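Long-range contacts in acetyl-CoA acetyltransferase (PDB 4EGV), which probably transfers acyl groups, as a monomeric member of the thiolase family: residues A[65-75]-A[101-112]; A[135-145]-A[268-279]. One frame throughout, in Å; residues are numbered along the deposited sequence.

Interaction 1: A[65-75]-A[101-112]; sequences ARAIDTVAGTR and IGADPAHAVLEV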
loop_
_atom_site.group_PDB
_atom_site.type_symbol
_atom_site.label_atom_id
_atom_site.label_comp_id
_atom_site.label_asym_id
_atom_site.label_seq_id
_atom_site.Cartn_x
_atom_site.Cartn_y
_atom_site.Cartn_z
ATOM N N ALA A 65 -21.530 -19.416 7.552
ATOM C CA ALA A 65 -22.246 -18.442 6.748
ATOM C C ALA A 65 -23.525 -17.880 7.412
ATOM O O ALA A 65 -23.771 -16.675 7.370
ATOM C CB ALA A 65 -22.590 -19.038 5.416
ATOM N N ARG A 66 -24.340 -18.748 8.014
ATOM C CA ARG A 66 -25.537 -18.289 8.734
ATOM C C ARG A 66 -25.198 -17.440 9.965
ATOM O O ARG A 66 -26.025 -16.660 10.411
ATOM C CB ARG A 66 -26.481 -19.454 9.091
ATOM C CG ARG A 66 -27.349 -19.923 7.912
ATOM C CD ARG A 66 -28.375 -21.047 8.276
ATOM N NE ARG A 66 -27.799 -22.197 9.009
ATOM C CZ ARG A 66 -27.333 -23.330 8.470
ATOM N NH1 ARG A 66 -27.354 -23.536 7.167
ATOM N NH2 ARG A 66 -26.836 -24.268 9.252
ATOM N N ALA A 67 -23.973 -17.569 10.476
ATOM C CA ALA A 67 -23.570 -16.872 11.676
ATOM C C ALA A 67 -22.941 -15.498 11.410
ATOM O O ALA A 67 -22.763 -14.704 12.339
ATOM C CB ALA A 67 -22.620 -17.756 12.519
ATOM N N ILE A 68 -22.583 -15.235 10.157
ATOM C CA ILE A 68 -22.008 -13.942 9.769
ATOM C C ILE A 68 -22.989 -12.759 9.979
ATOM O O ILE A 68 -24.068 -12.721 9.394
ATOM C CB ILE A 68 -21.470 -13.930 8.293
ATOM C CG1 ILE A 68 -20.323 -14.905 8.121
ATOM C CG2 ILE A 68 -21.006 -12.539 7.887
ATOM C CD1 ILE A 68 -20.026 -15.267 6.687
ATOM N N ASP A 69 -22.577 -11.802 10.800
ATOM C CA ASP A 69 -23.381 -10.652 11.088
ATOM C C ASP A 69 -22.973 -9.377 10.311
ATOM O O ASP A 69 -23.790 -8.453 10.147
ATOM C CB ASP A 69 -23.528 -10.421 12.614
ATOM C CG ASP A 69 -22.159 -10.277 13.378
ATOM O OD1 ASP A 69 -21.375 -9.308 13.176
ATOM O OD2 ASP A 69 -21.884 -11.137 14.246
ATOM N N THR A 70 -21.726 -9.326 9.825
ATOM C CA THR A 70 -21.280 -8.207 9.003
ATOM C C THR A 70 -20.430 -8.662 7.852
ATOM O O THR A 70 -19.566 -9.503 8.030
ATOM C CB THR A 70 -20.466 -7.198 9.800
ATOM O OG1 THR A 70 -21.157 -6.928 11.008
ATOM C CG2 THR A 70 -20.312 -5.903 9.012
ATOM N N VAL A 71 -20.712 -8.096 6.680
ATOM C CA VAL A 71 -19.843 -8.190 5.527
ATOM C C VAL A 71 -19.314 -6.820 5.143
ATOM O O VAL A 71 -20.001 -5.804 5.220
ATOM C CB VAL A 71 -20.468 -8.882 4.304
ATOM C CG1 VAL A 71 -20.840 -10.273 4.653
ATOM C CG2 VAL A 71 -21.658 -8.145 3.792
ATOM N N ALA A 72 -18.062 -6.794 4.747
ATOM C CA ALA A 72 -17.466 -5.589 4.360
ATOM C C ALA A 72 -16.698 -5.906 3.090
ATOM O O ALA A 72 -16.008 -6.919 2.995
ATOM C CB ALA A 72 -16.564 -5.073 5.480
ATOM N N GLY A 73 -16.862 -5.061 2.089
ATOM C CA GLY A 73 -16.115 -5.172 0.852
ATOM C C GLY A 73 -15.252 -3.965 0.550
ATOM O O GLY A 73 -15.578 -2.811 0.878
ATOM N N THR A 74 -14.109 -4.223 -0.060
ATOM C CA THR A 74 -13.312 -3.112 -0.601
ATOM C C THR A 74 -13.859 -2.616 -1.941
ATOM O O THR A 74 -14.429 -3.366 -2.724
ATOM C CB THR A 74 -11.812 -3.424 -0.742
ATOM O OG1 THR A 74 -11.609 -4.447 -1.700
ATOM C CG2 THR A 74 -11.247 -3.849 0.548
ATOM N N ARG A 75 -13.650 -1.337 -2.171
ATOM C CA ARG A 75 -14.195 -0.626 -3.313
ATOM C C ARG A 75 -13.454 -1.006 -4.603
ATOM O O ARG A 75 -12.224 -0.926 -4.625
ATOM C CB ARG A 75 -14.092 0.873 -3.037
ATOM C CG ARG A 75 -14.908 1.745 -3.943
ATOM C CD ARG A 75 -15.006 3.222 -3.423
ATOM N NE ARG A 75 -15.899 3.337 -2.257
ATOM C CZ ARG A 75 -17.215 3.505 -2.315
ATOM N NH1 ARG A 75 -17.836 3.593 -3.475
ATOM N NH2 ARG A 75 -17.909 3.572 -1.202
ATOM N N ILE A 101 -22.963 -16.977 -0.918
ATOM C CA ILE A 101 -22.349 -17.886 0.047
ATOM C C ILE A 101 -23.324 -18.399 1.121
ATOM O O ILE A 101 -22.947 -19.203 1.944
ATOM C CB ILE A 101 -21.089 -17.241 0.699
ATOM C CG1 ILE A 101 -21.473 -16.034 1.542
ATOM C CG2 ILE A 101 -20.069 -16.858 -0.343
ATOM C CD1 ILE A 101 -20.501 -15.683 2.559
ATOM N N GLY A 102 -24.561 -17.926 1.124
ATOM C CA GLY A 102 -25.567 -18.399 2.074
ATOM C C GLY A 102 -25.633 -17.614 3.363
ATOM O O GLY A 102 -26.060 -18.126 4.364
ATOM N N ALA A 103 -25.197 -16.363 3.325
ATOM C CA ALA A 103 -25.200 -15.464 4.481
ATOM C C ALA A 103 -26.361 -14.480 4.388
ATOM O O ALA A 103 -26.797 -14.128 3.280
ATOM C CB ALA A 103 -23.860 -14.695 4.594
ATOM N N ASP A 104 -26.876 -14.059 5.545
ATOM C CA ASP A 104 -27.860 -12.968 5.596
ATOM C C ASP A 104 -27.546 -12.019 6.781
ATOM O O ASP A 104 -28.197 -12.079 7.836
ATOM C CB ASP A 104 -29.301 -13.512 5.627
ATOM C CG ASP A 104 -30.370 -12.379 5.490
ATOM O OD1 ASP A 104 -30.130 -11.408 4.732
ATOM O OD2 ASP A 104 -31.449 -12.459 6.155
ATOM N N PRO A 105 -26.522 -11.165 6.605
ATOM C CA PRO A 105 -25.955 -10.433 7.720
ATOM C C PRO A 105 -26.694 -9.159 7.969
ATOM O O PRO A 105 -27.225 -8.569 7.030
ATOM C CB PRO A 105 -24.552 -10.125 7.254
ATOM C CG PRO A 105 -24.646 -10.038 5.798
ATOM C CD PRO A 105 -25.785 -10.923 5.350
ATOM N N ALA A 106 -26.734 -8.731 9.223
ATOM C CA ALA A 106 -27.397 -7.494 9.576
ATOM C C ALA A 106 -26.675 -6.260 8.933
ATOM O O ALA A 106 -27.328 -5.376 8.423
ATOM C CB ALA A 106 -27.565 -7.373 11.128
ATOM N N HIS A 107 -25.337 -6.198 8.946
ATOM C CA HIS A 107 -24.655 -5.029 8.341
ATOM C C HIS A 107 -23.854 -5.387 7.111
ATOM O O HIS A 107 -23.172 -6.386 7.077
ATOM C CB HIS A 107 -23.771 -4.244 9.336
ATOM C CG HIS A 107 -24.512 -3.734 10.530
ATOM N ND1 HIS A 107 -25.331 -2.619 10.476
ATOM C CD2 HIS A 107 -24.587 -4.200 11.803
ATOM C CE1 HIS A 107 -25.861 -2.408 11.670
ATOM N NE2 HIS A 107 -25.431 -3.356 12.492
ATOM N N ALA A 108 -23.973 -4.563 6.088
ATOM C CA ALA A 108 -23.098 -4.646 4.946
ATOM C C ALA A 108 -22.312 -3.320 4.831
ATOM O O ALA A 108 -22.860 -2.242 5.023
ATOM C CB ALA A 108 -23.888 -4.954 3.691
ATOM N N VAL A 109 -21.012 -3.403 4.555
ATOM C CA VAL A 109 -20.192 -2.194 4.442
ATOM C C VAL A 109 -19.446 -2.132 3.130
ATOM O O VAL A 109 -18.900 -3.116 2.715
ATOM C CB VAL A 109 -19.182 -2.041 5.665
ATOM C CG1 VAL A 109 -18.276 -0.899 5.494
ATOM C CG2 VAL A 109 -19.913 -1.878 6.951
ATOM N N LEU A 110 -19.452 -0.966 2.478
ATOM C CA LEU A 110 -18.609 -0.678 1.297
ATOM C C LEU A 110 -17.594 0.372 1.713
ATOM O O LEU A 110 -17.940 1.500 2.022
ATOM C CB LEU A 110 -19.431 -0.213 0.079
ATOM C CG LEU A 110 -18.675 -0.069 -1.262
ATOM C CD1 LEU A 110 -17.915 -1.371 -1.691
ATOM C CD2 LEU A 110 -19.592 0.429 -2.393
ATOM N N GLU A 111 -16.330 -0.028 1.734
ATOM C CA GLU A 111 -15.285 0.766 2.372
ATOM C C GLU A 111 -14.795 1.874 1.426
ATOM O O GLU A 111 -15.112 1.856 0.232
ATOM C CB GLU A 111 -14.164 -0.181 2.875
ATOM C CG GLU A 111 -12.801 0.443 3.415
ATOM C CD GLU A 111 -12.887 1.340 4.705
ATOM O OE1 GLU A 111 -13.885 2.054 4.929
ATOM O OE2 GLU A 111 -11.902 1.329 5.494
ATOM N N VAL A 112 -14.077 2.853 1.966
ATOM C CA VAL A 112 -13.405 3.902 1.178
ATOM C C VAL A 112 -12.278 3.364 0.280
ATOM O O VAL A 112 -11.738 2.314 0.512
ATOM C CB VAL A 112 -12.847 5.086 2.099
ATOM C CG1 VAL A 112 -13.996 5.804 2.894
ATOM C CG2 VAL A 112 -11.696 4.612 3.039
HETATM O O HOH W 1 -25.305 -14.453 7.685
#
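Val71 meets Pro105 and Ala108 at the apolar centre. CG1, anti to the carbonyl carbon (chi1 -61°), lies 4.0 Å from CG of Pro105, which leaves CG2 between the backbone N and the carbonyl carbon, 3.9 Å from CB of Ala108. A beta-branched residue suits this place because one short side chain serves two neighbours; Pro94 of helix 93-101 also touches it. Ile68 and Ile101 cross at about a right angle, CD1 to CD1 at 4.2 Å. The small CB of Ala65 fits beside the carbonyls of Ile101 and Gly102, at the end of helix 93-101, where Gly102 takes the positive phi of a Schellman motif. One water joins the turns, giving protons to Ala65 O and Ile68 O and accepting from Asp104 N at 2.7 Å.

Five backbone bonds, from Asp69 O–His107 N to Gly73 O–Glu111 N, hold strands 70-73 and 107-110 parallel. At the exposed edge, Arg75 bends at chi3 (-73°), which lets NE donate a hydrogen bond to Glu111 O (3.0 Å), the oxygen tilted out of the guanidinium plane, and sets one guanidinium face over Leu110 CG. Two parallel neighbours with helix 93-101 in the connection form a beta-alpha-beta unit at the margin of the thiolase-fold sheet.

Interaction 2: A[135-145]-A[268-279]; sequences DVVLIFGSENT and QVNQGAALLMMS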
loop_
_atom_site.group_PDB
_atom_site.type_symbol
_atom_site.label_atom_id
_atom_site.label_comp_id
_atom_site.label_asym_id
_atom_site.label_seq_id
_atom_site.Cartn_x
_atom_site.Cartn_y
_atom_site.Cartn_z
ATOM N N ASP A 135 -19.591 -10.048 16.023
ATOM C CA ASP A 135 -19.191 -11.397 16.425
ATOM C C ASP A 135 -18.533 -12.223 15.325
ATOM O O ASP A 135 -17.569 -12.855 15.510
ATOM C CB ASP A 135 -20.391 -12.172 16.957
ATOM C CG ASP A 135 -20.846 -11.718 18.314
ATOM O OD1 ASP A 135 -20.066 -11.697 19.236
ATOM O OD2 ASP A 135 -21.996 -11.394 18.457
ATOM N N VAL A 136 -19.114 -12.237 14.175
ATOM C CA VAL A 136 -18.541 -12.853 12.978
ATOM C C VAL A 136 -18.578 -11.917 11.769
ATOM O O VAL A 136 -19.633 -11.463 11.339
ATOM C CB VAL A 136 -19.213 -14.185 12.612
ATOM C CG1 VAL A 136 -18.458 -14.887 11.489
ATOM C CG2 VAL A 136 -19.325 -15.064 13.818
ATOM N N VAL A 137 -17.406 -11.645 11.227
ATOM C CA VAL A 137 -17.280 -10.696 10.163
ATOM C C VAL A 137 -16.572 -11.334 8.980
ATOM O O VAL A 137 -15.641 -12.078 9.140
ATOM C CB VAL A 137 -16.489 -9.449 10.651
ATOM C CG1 VAL A 137 -16.238 -8.423 9.506
ATOM C CG2 VAL A 137 -17.188 -8.797 11.835
ATOM N N LEU A 138 -17.041 -11.027 7.786
ATOM C CA LEU A 138 -16.379 -11.413 6.542
ATOM C C LEU A 138 -15.935 -10.190 5.747
ATOM O O LEU A 138 -16.710 -9.317 5.453
ATOM C CB LEU A 138 -17.276 -12.318 5.664
ATOM C CG LEU A 138 -16.625 -12.891 4.395
ATOM C CD1 LEU A 138 -15.423 -13.782 4.766
ATOM C CD2 LEU A 138 -17.589 -13.656 3.535
ATOM N N ILE A 139 -14.656 -10.152 5.412
ATOM C CA ILE A 139 -14.070 -9.115 4.603
ATOM C C ILE A 139 -13.671 -9.684 3.231
ATOM O O ILE A 139 -13.250 -10.828 3.135
ATOM C CB ILE A 139 -12.877 -8.561 5.373
ATOM C CG1 ILE A 139 -13.367 -7.743 6.561
ATOM C CG2 ILE A 139 -11.961 -7.686 4.521
ATOM C CD1 ILE A 139 -12.288 -7.544 7.623
ATOM N N PHE A 140 -13.842 -8.928 2.162
ATOM C CA PHE A 140 -13.494 -9.454 0.856
ATOM C C PHE A 140 -13.246 -8.321 -0.123
ATOM O O PHE A 140 -13.589 -7.173 0.143
ATOM C CB PHE A 140 -14.553 -10.441 0.316
ATOM C CG PHE A 140 -15.960 -9.946 0.452
ATOM C CD1 PHE A 140 -16.447 -8.944 -0.374
ATOM C CD2 PHE A 140 -16.783 -10.448 1.451
ATOM C CE1 PHE A 140 -17.739 -8.458 -0.235
ATOM C CE2 PHE A 140 -18.113 -9.945 1.613
ATOM C CZ PHE A 140 -18.571 -8.952 0.751
ATOM N N GLY A 141 -12.609 -8.638 -1.245
ATOM C CA GLY A 141 -12.381 -7.658 -2.285
ATOM C C GLY A 141 -12.018 -8.390 -3.543
ATOM O O GLY A 141 -11.753 -9.552 -3.466
ATOM N N SER A 142 -11.985 -7.721 -4.690
ATOM C CA SER A 142 -11.706 -8.369 -5.985
ATOM C C SER A 142 -11.443 -7.367 -7.087
ATOM O O SER A 142 -11.716 -6.184 -6.946
ATOM C CB SER A 142 -12.836 -9.323 -6.431
ATOM O OG SER A 142 -14.095 -8.683 -6.459
ATOM N N GLU A 143 -10.883 -7.839 -8.195
ATOM C CA GLU A 143 -10.736 -7.017 -9.376
ATOM C C GLU A 143 -10.817 -7.822 -10.633
ATOM O O GLU A 143 -10.538 -9.004 -10.637
ATOM C CB GLU A 143 -9.477 -6.185 -9.353
ATOM C CG GLU A 143 -8.317 -6.744 -8.582
ATOM C CD GLU A 143 -7.184 -5.700 -8.408
ATOM O OE1 GLU A 143 -6.876 -5.276 -7.227
ATOM O OE2 GLU A 143 -6.632 -5.306 -9.482
ATOM N N ASN A 144 -11.203 -7.114 -11.693
ATOM C CA ASN A 144 -11.522 -7.590 -13.038
ATOM C C ASN A 144 -10.475 -7.193 -14.111
ATOM O O ASN A 144 -9.699 -6.243 -13.920
ATOM C CB ASN A 144 -12.831 -6.911 -13.427
ATOM C CG ASN A 144 -13.932 -7.854 -13.569
ATOM O OD1 ASN A 144 -13.711 -9.021 -13.864
ATOM N ND2 ASN A 144 -15.149 -7.369 -13.398
ATOM N N THR A 145 -10.457 -7.890 -15.255
ATOM C CA THR A 145 -9.762 -7.339 -16.456
ATOM C C THR A 145 -10.559 -6.139 -17.010
ATOM O O THR A 145 -9.983 -5.243 -17.612
ATOM C CB THR A 145 -9.484 -8.374 -17.613
ATOM O OG1 THR A 145 -10.684 -9.084 -17.914
ATOM C CG2 THR A 145 -8.374 -9.382 -17.245
ATOM N N GLN A 268 -2.850 -6.350 -14.751
ATOM C CA GLN A 268 -4.290 -6.499 -15.068
ATOM C C GLN A 268 -4.689 -7.991 -15.016
ATOM O O GLN A 268 -4.170 -8.786 -15.822
ATOM C CB GLN A 268 -4.611 -5.857 -16.435
ATOM C CG GLN A 268 -3.984 -4.374 -16.618
ATOM C CD GLN A 268 -3.099 -4.169 -17.923
ATOM O OE1 GLN A 268 -2.526 -5.132 -18.495
ATOM N NE2 GLN A 268 -2.985 -2.909 -18.356
ATOM N N VAL A 269 -5.603 -8.323 -14.072
ATOM C CA VAL A 269 -5.884 -9.685 -13.521
ATOM C C VAL A 269 -7.350 -9.937 -13.097
ATOM O O VAL A 269 -8.102 -9.002 -12.897
ATOM C CB VAL A 269 -5.108 -9.915 -12.184
ATOM C CG1 VAL A 269 -3.587 -10.039 -12.403
ATOM C CG2 VAL A 269 -5.430 -8.821 -11.184
ATOM N N ASN A 270 -7.661 -11.188 -12.846
ATOM C CA ASN A 270 -8.850 -11.600 -12.160
ATOM C C ASN A 270 -8.430 -12.247 -10.842
ATOM O O ASN A 270 -7.891 -13.292 -10.849
ATOM C CB ASN A 270 -9.648 -12.576 -13.027
ATOM C CG ASN A 270 -10.359 -11.913 -14.206
ATOM O OD1 ASN A 270 -11.556 -11.913 -14.277
ATOM N ND2 ASN A 270 -9.619 -11.429 -15.142
ATOM N N GLN A 271 -8.732 -11.604 -9.718
ATOM C CA GLN A 271 -8.384 -12.173 -8.416
ATOM C C GLN A 271 -9.274 -11.687 -7.270
ATOM O O GLN A 271 -9.658 -10.518 -7.221
ATOM C CB GLN A 271 -6.915 -11.892 -8.088
ATOM C CG GLN A 271 -6.438 -10.511 -8.510
ATOM C CD GLN A 271 -5.044 -10.197 -8.003
ATOM O OE1 GLN A 271 -4.854 -9.282 -7.202
ATOM N NE2 GLN A 271 -4.060 -10.956 -8.471
ATOM N N GLY A 272 -9.591 -12.595 -6.350
ATOM C CA GLY A 272 -10.347 -12.256 -5.162
ATOM C C GLY A 272 -9.634 -12.706 -3.920
ATOM O O GLY A 272 -8.856 -13.640 -3.956
ATOM N N ALA A 273 -9.880 -12.011 -2.823
ATOM C CA ALA A 273 -9.385 -12.405 -1.521
ATOM C C ALA A 273 -10.469 -12.168 -0.448
ATOM O O ALA A 273 -11.235 -11.245 -0.577
ATOM C CB ALA A 273 -8.090 -11.668 -1.227
ATOM N N ALA A 274 -10.539 -13.009 0.584
ATOM C CA ALA A 274 -11.475 -12.859 1.687
ATOM C C ALA A 274 -10.842 -13.216 3.019
ATOM O O ALA A 274 -9.984 -14.081 3.087
ATOM C CB ALA A 274 -12.689 -13.685 1.443
ATOM N N LEU A 275 -11.254 -12.528 4.078
ATOM C CA LEU A 275 -10.852 -12.883 5.437
ATOM C C LEU A 275 -12.033 -13.139 6.364
ATOM O O LEU A 275 -12.937 -12.358 6.464
ATOM C CB LEU A 275 -9.943 -11.796 6.060
ATOM C CG LEU A 275 -8.797 -11.211 5.216
ATOM C CD1 LEU A 275 -8.298 -9.890 5.770
ATOM C CD2 LEU A 275 -7.668 -12.208 5.045
ATOM N N LEU A 276 -11.998 -14.243 7.065
ATOM C CA LEU A 276 -13.013 -14.552 8.020
ATOM C C LEU A 276 -12.490 -14.391 9.434
ATOM O O LEU A 276 -11.520 -14.983 9.804
ATOM C CB LEU A 276 -13.509 -15.964 7.766
ATOM C CG LEU A 276 -14.685 -16.570 8.540
ATOM C CD1 LEU A 276 -16.033 -15.768 8.456
ATOM C CD2 LEU A 276 -14.804 -18.011 8.086
HETATM N N MSE A 277 -13.175 -13.581 10.221
HETATM C CA MSE A 277 -12.726 -13.163 11.528
HETATM C C MSE A 277 -13.846 -13.304 12.526
HETATM O O MSE A 277 -15.010 -13.133 12.193
HETATM C CB MSE A 277 -12.343 -11.718 11.439
HETATM C CG MSE A 277 -11.499 -11.200 12.594
HETATM SE SE MSE A 277 -11.040 -9.268 12.356
HETATM C CE MSE A 277 -10.887 -9.266 10.416
HETATM N N MSE A 278 -13.488 -13.591 13.765
HETATM C CA MSE A 278 -14.452 -13.985 14.791
HETATM C C MSE A 278 -13.922 -13.694 16.185
HETATM O O MSE A 278 -12.733 -13.551 16.382
HETATM C CB MSE A 278 -14.654 -15.500 14.738
HETATM C CG MSE A 278 -15.825 -16.029 14.018
HETATM SE SE MSE A 278 -15.714 -18.007 13.897
HETATM C CE MSE A 278 -14.045 -18.173 14.815
ATOM N N SER A 279 -14.825 -13.674 17.158
ATOM C CA SER A 279 -14.467 -13.764 18.551
ATOM C C SER A 279 -14.080 -15.190 18.822
ATOM O O SER A 279 -14.614 -16.103 18.248
ATOM C CB SER A 279 -15.625 -13.328 19.443
ATOM O OG SER A 279 -16.766 -14.113 19.250
#
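Ile139 O accepts the amide of Leu275, with N to O at 2.8 Å, the donor tilted 31° from the carbonyl plane; the CA-H of Ala274 leans on the same oxygen. The return bond, Ile139 N to Leu275 O, is 3.0 Å long and nearly straight at 177°. Such reciprocal pairs recur at Val137–Met277 and Glu143–Gln271, as antiparallel strands require, and a weak bond from Ser279 N to Asp135 O extends the pairing to one end.

On the face carrying Val137, Ile139, Leu275 and the selenomethionine Met277, branched and flexible apolar side chains pack closely under the covering helices. The bend at chi3 of Met277 turns CE onto CD1 of Ile139 (3.6 Å), and the two side chains cross at a slant. Ile129 of helix 117-130 packs on Val137 and Met277, and Ile388 of helix 383-397 on Leu275. On the other face Val136 and selenomethionine Met278 lie side by side, with CG2 of Val136 3.6 Å from CG of Met278. Leu138 reaches Ala274 with CD1 and sets its CG at the edge of the Phe140 ring. That ring swings off the pair, leaving Phe140 CB 3.9 Å from CB of Ala274, a small residue that lets the strands approach closely; Gly272 does the same opposite Ser142.

Polar ends find partners elsewhere: Ser142 OG on Ser42 O, Glu143 OE2 on Leu379 N. Ser279 is the N-cap of helix 280-286, its OG also bonded to Ser282 OG. A long strand 271-279 running antiparallel to its neighbours 136-143 and 20-29 is characteristic of the five-stranded 3-2-4-5-1 sheet of the thiolase fold.

Overall arrangement
Strands 70-73 and 136-143 are neighbours, so the two interactions build one continuous piece of sheet, in the order 107-110, 70-73, 136-143, 271-279. Backbone hydrogen bonds probably run from Leu138 to both Thr70 and Ala72, and Asp69 OD2 accepts Val136 N, tying the loop before one strand to the start of the next. Interaction 1 is parallel and marginal: exposed His107, Leu110 and Arg75 accompany its apolar patch, and a water bridges the turns at its start. Interaction 2 is antiparallel and mostly buried, with apolar side chains under helices 117-130 and 383-397 on one face. The first three strands run parallel and 271-279 runs against them; exposed groups are confined to the ends of interaction 2.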